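Side-chain contact in pectate lyase (Erwinia chrysanthemi, PDB 1RU4), which cleaves pectate by beta-elimination and is built as a parallel beta-helix: residues V255-I260 / S304-Y309. Residues are numbered along the deposited sequence; the frame is centred on the assembly and turned at random.
Sequences VGNHRI and SGQKHY
Gln306 reaches across to Val255 and Asn257 on the surface of the right-handed parallel beta-helix, joining loops that lead into strands 259-261 and 308-316. Strand 283-285 runs parallel to both and lies between them, so this contact spans a whole intervening coil. The backbones accordingly stay well apart, with Val255 CA 8.7 Å from Gln306 CA, and the meeting is made by side-chain ends over a modest area.

Val255 contributes one methyl, CG1, which lies 3.9 Å from the amide carbon CD of Gln306. That methyl is almost as near to both OE1 and NE2, so it sits over one face of the amide, above CD, rather than at its edge. It gets there because CG1 stands opposite the backbone N (chi1 -180°). Gln306 starts out toward the other loop, and a bend at chi2 (-67°) folds its chain and sets the amide beside this methyl.

Asn257 comes in near the plane of the same amide, at its OE1 end, its side chain crossing that of Gln306 at about a right angle while the two amide planes are tilted by only 21°. As modelled, Asn257 OD1 is 2.9 Å from Gln306 OE1, but the rotation of the asparagine amide is doubtful. The position of Gln306 OE1 rests on firmer ground, since it accepts a hydrogen bond from the backbone N of Gly281, just before the middle strand, which links the loop before strand 308-316 to the neighbouring coil.

Behind this shell, Asn257 is the centre of an inverse gamma turn, closed by a weak bond from His258 N to Gly256 O. The same carbonyl oxygen accepts a hydrogen bond from Asn278 ND2, and Gly256 O also sits 3.3 Å above the plane of the buried His258 ring, displaced toward its rim.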
ATOM      1  N   VAL A 255     -14.569  -7.506  14.440  1.00  7.20           N
ATOM      2  CA  VAL A 255     -13.601  -7.200  15.491  1.00  6.90           C
ATOM      3  C   VAL A 255     -12.183  -7.363  14.942  1.00  7.42           C
ATOM      4  O   VAL A 255     -11.666  -8.476  14.849  1.00  8.84           O
ATOM      5  CB  VAL A 255     -13.812  -8.105  16.733  1.00  8.97           C
ATOM      6  CG1 VAL A 255     -12.802  -7.763  17.820  1.00  9.53           C
ATOM      7  CG2 VAL A 255     -15.230  -7.942  17.262  1.00 10.04           C
ATOM      8  N   GLY A 256     -11.576  -6.246  14.543  1.00  6.07           N
ATOM      9  CA  GLY A 256     -10.242  -6.288  13.967  1.00  6.08           C
ATOM     10  C   GLY A 256      -9.236  -5.483  14.765  1.00  5.72           C
ATOM     11  O   GLY A 256      -9.223  -4.254  14.694  1.00  7.00           O
ATOM     12  N   ASN A 257      -8.389  -6.177  15.518  1.00  6.25           N
ATOM     13  CA  ASN A 257      -7.402  -5.523  16.371  1.00  6.30           C
ATOM     14  C   ASN A 257      -6.147  -5.158  15.589  1.00  7.29           C
ATOM     15  O   ASN A 257      -5.070  -5.711  15.810  1.00  6.71           O
ATOM     16  CB  ASN A 257      -7.059  -6.420  17.561  1.00  6.96           C
ATOM     17  CG  ASN A 257      -8.261  -6.697  18.444  1.00  9.17           C
ATOM     18  OD1 ASN A 257      -8.942  -5.772  18.899  1.00 10.30           O
ATOM     19  ND2 ASN A 257      -8.532  -7.972  18.685  1.00  8.58           N
ATOM     20  N   HIS A 258      -6.300  -4.199  14.683  1.00  6.16           N
ATOM     21  CA  HIS A 258      -5.212  -3.770  13.812  1.00  6.04           C
ATOM     22  C   HIS A 258      -4.198  -2.880  14.517  1.00  5.46           C
ATOM     23  O   HIS A 258      -4.463  -2.348  15.599  1.00  6.79           O
ATOM     24  CB  HIS A 258      -5.793  -3.058  12.595  1.00  6.06           C
ATOM     25  CG  HIS A 258      -6.826  -3.867  11.879  1.00  5.79           C
ATOM     26  ND1 HIS A 258      -8.103  -3.407  11.639  1.00 10.13           N
ATOM     27  CD2 HIS A 258      -6.784  -5.130  11.396  1.00  5.18           C
ATOM     28  CE1 HIS A 258      -8.803  -4.355  11.042  1.00  5.82           C
ATOM     29  NE2 HIS A 258      -8.026  -5.410  10.882  1.00  9.29           N
ATOM     30  N   ARG A 259      -3.026  -2.741  13.904  1.00  5.21           N
ATOM     31  CA  ARG A 259      -1.963  -1.912  14.457  1.00  4.30           C
ATOM     32  C   ARG A 259      -1.401  -1.021  13.360  1.00  4.86           C
ATOM     33  O   ARG A 259      -1.001  -1.509  12.304  1.00  5.54           O
ATOM     34  CB  ARG A 259      -0.842  -2.787  15.033  1.00  5.20           C
ATOM     35  CG  ARG A 259       0.329  -2.004  15.622  1.00  4.40           C
ATOM     36  CD  ARG A 259       1.457  -2.931  16.054  1.00  6.87           C
ATOM     37  NE  ARG A 259       2.604  -2.198  16.584  1.00  7.83           N
ATOM     38  CZ  ARG A 259       2.749  -1.839  17.858  1.00  8.06           C
ATOM     39  NH1 ARG A 259       1.815  -2.143  18.751  1.00 10.91           N
ATOM     40  NH2 ARG A 259       3.833  -1.177  18.239  1.00  9.99           N
ATOM     41  N   ILE A 260      -1.402   0.286  13.604  1.00  4.34           N
ATOM     42  CA  ILE A 260      -0.830   1.241  12.661  1.00  3.84           C
ATOM     43  C   ILE A 260       0.126   2.197  13.380  1.00  3.72           C
ATOM     44  O   ILE A 260      -0.230   2.820  14.385  1.00  4.63           O
ATOM     45  CB  ILE A 260      -1.933   1.999  11.861  1.00  2.66           C
ATOM     46  CG1 ILE A 260      -1.287   2.896  10.802  1.00  4.22           C
ATOM     47  CG2 ILE A 260      -2.852   2.796  12.795  1.00  6.17           C
ATOM     48  CD1 ILE A 260      -2.264   3.400   9.761  1.00  5.00           C
ATOM     49  N   SER A 304     -18.205  -4.688  23.939  1.00  8.57           N
ATOM     50  CA  SER A 304     -17.746  -4.666  25.326  1.00  7.28           C
ATOM     51  C   SER A 304     -16.498  -5.539  25.442  1.00  8.15           C
ATOM     52  O   SER A 304     -16.451  -6.647  24.899  1.00  9.53           O
ATOM     53  CB  SER A 304     -18.838  -5.175  26.270  1.00  9.63           C
ATOM     54  OG  SER A 304     -18.477  -4.939  27.621  1.00  9.02           O
ATOM     55  N   GLY A 305     -15.479  -5.011  26.115  1.00  8.12           N
ATOM     56  CA  GLY A 305     -14.221  -5.726  26.248  1.00  8.47           C
ATOM     57  C   GLY A 305     -13.158  -5.193  25.305  1.00  9.46           C
ATOM     58  O   GLY A 305     -11.982  -5.540  25.426  1.00 11.67           O
ATOM     59  N   GLN A 306     -13.574  -4.359  24.356  1.00  8.28           N
ATOM     60  CA  GLN A 306     -12.656  -3.769  23.382  1.00  8.01           C
ATOM     61  C   GLN A 306     -12.356  -2.317  23.725  1.00  8.15           C
ATOM     62  O   GLN A 306     -13.227  -1.586  24.203  1.00  9.40           O
ATOM     63  CB  GLN A 306     -13.249  -3.845  21.973  1.00  6.85           C
ATOM     64  CG  GLN A 306     -13.513  -5.259  21.461  1.00  8.03           C
ATOM     65  CD  GLN A 306     -12.244  -6.062  21.229  1.00  8.07           C
ATOM     66  OE1 GLN A 306     -11.271  -5.562  20.663  1.00  8.07           O
ATOM     67  NE2 GLN A 306     -12.259  -7.326  21.644  1.00  9.25           N
ATOM     68  N   LYS A 307     -11.126  -1.897  23.446  1.00  7.33           N
ATOM     69  CA  LYS A 307     -10.694  -0.534  23.726  1.00  8.11           C
ATOM     70  C   LYS A 307      -9.522  -0.183  22.816  1.00  6.95           C
ATOM     71  O   LYS A 307      -8.564  -0.948  22.710  1.00  8.06           O
ATOM     72  CB  LYS A 307     -10.265  -0.422  25.193  1.00 10.93           C
ATOM     73  CG  LYS A 307     -10.071   0.991  25.696  1.00 15.09           C
ATOM     74  CD  LYS A 307      -9.721   0.988  27.177  1.00 18.62           C
ATOM     75  CE  LYS A 307      -9.716   2.392  27.754  1.00 21.57           C
ATOM     76  NZ  LYS A 307      -9.308   2.417  29.186  1.00 24.82           N
ATOM     77  N   HIS A 308      -9.613   0.958  22.140  1.00  6.46           N
ATOM     78  CA  HIS A 308      -8.520   1.415  21.286  1.00  6.68           C
ATOM     79  C   HIS A 308      -7.343   1.831  22.159  1.00  6.77           C
ATOM     80  O   HIS A 308      -7.514   2.122  23.343  1.00  8.02           O
ATOM     81  CB  HIS A 308      -8.964   2.601  20.428  1.00  5.55           C
ATOM     82  CG  HIS A 308     -10.154   2.309  19.571  1.00  6.09           C
ATOM     83  ND1 HIS A 308     -11.340   3.001  19.682  1.00  8.40           N
ATOM     84  CD2 HIS A 308     -10.348   1.380  18.607  1.00  3.80           C
ATOM     85  CE1 HIS A 308     -12.216   2.506  18.825  1.00  2.88           C
ATOM     86  NE2 HIS A 308     -11.638   1.521  18.161  1.00  8.51           N
ATOM     87  N   TYR A 309      -6.151   1.845  21.573  1.00  6.02           N
ATOM     88  CA  TYR A 309      -4.949   2.257  22.286  1.00  5.69           C
ATOM     89  C   TYR A 309      -4.219   3.314  21.458  1.00  4.82           C
ATOM     90  O   TYR A 309      -3.671   3.010  20.398  1.00  5.98           O
ATOM     91  CB  TYR A 309      -4.047   1.047  22.541  1.00  5.92           C
ATOM     92  CG  TYR A 309      -2.864   1.334  23.439  1.00  7.01           C
ATOM     93  CD1 TYR A 309      -3.008   1.351  24.825  1.00  7.75           C
ATOM     94  CD2 TYR A 309      -1.598   1.575  22.903  1.00  8.11           C
ATOM     95  CE1 TYR A 309      -1.923   1.599  25.656  1.00  8.49           C
ATOM     96  CE2 TYR A 309      -0.505   1.822  23.726  1.00  8.17           C
ATOM     97  CZ  TYR A 309      -0.676   1.831  25.103  1.00  9.07           C
ATOM     98  OH  TYR A 309       0.399   2.070  25.926  1.00  8.61           O
TER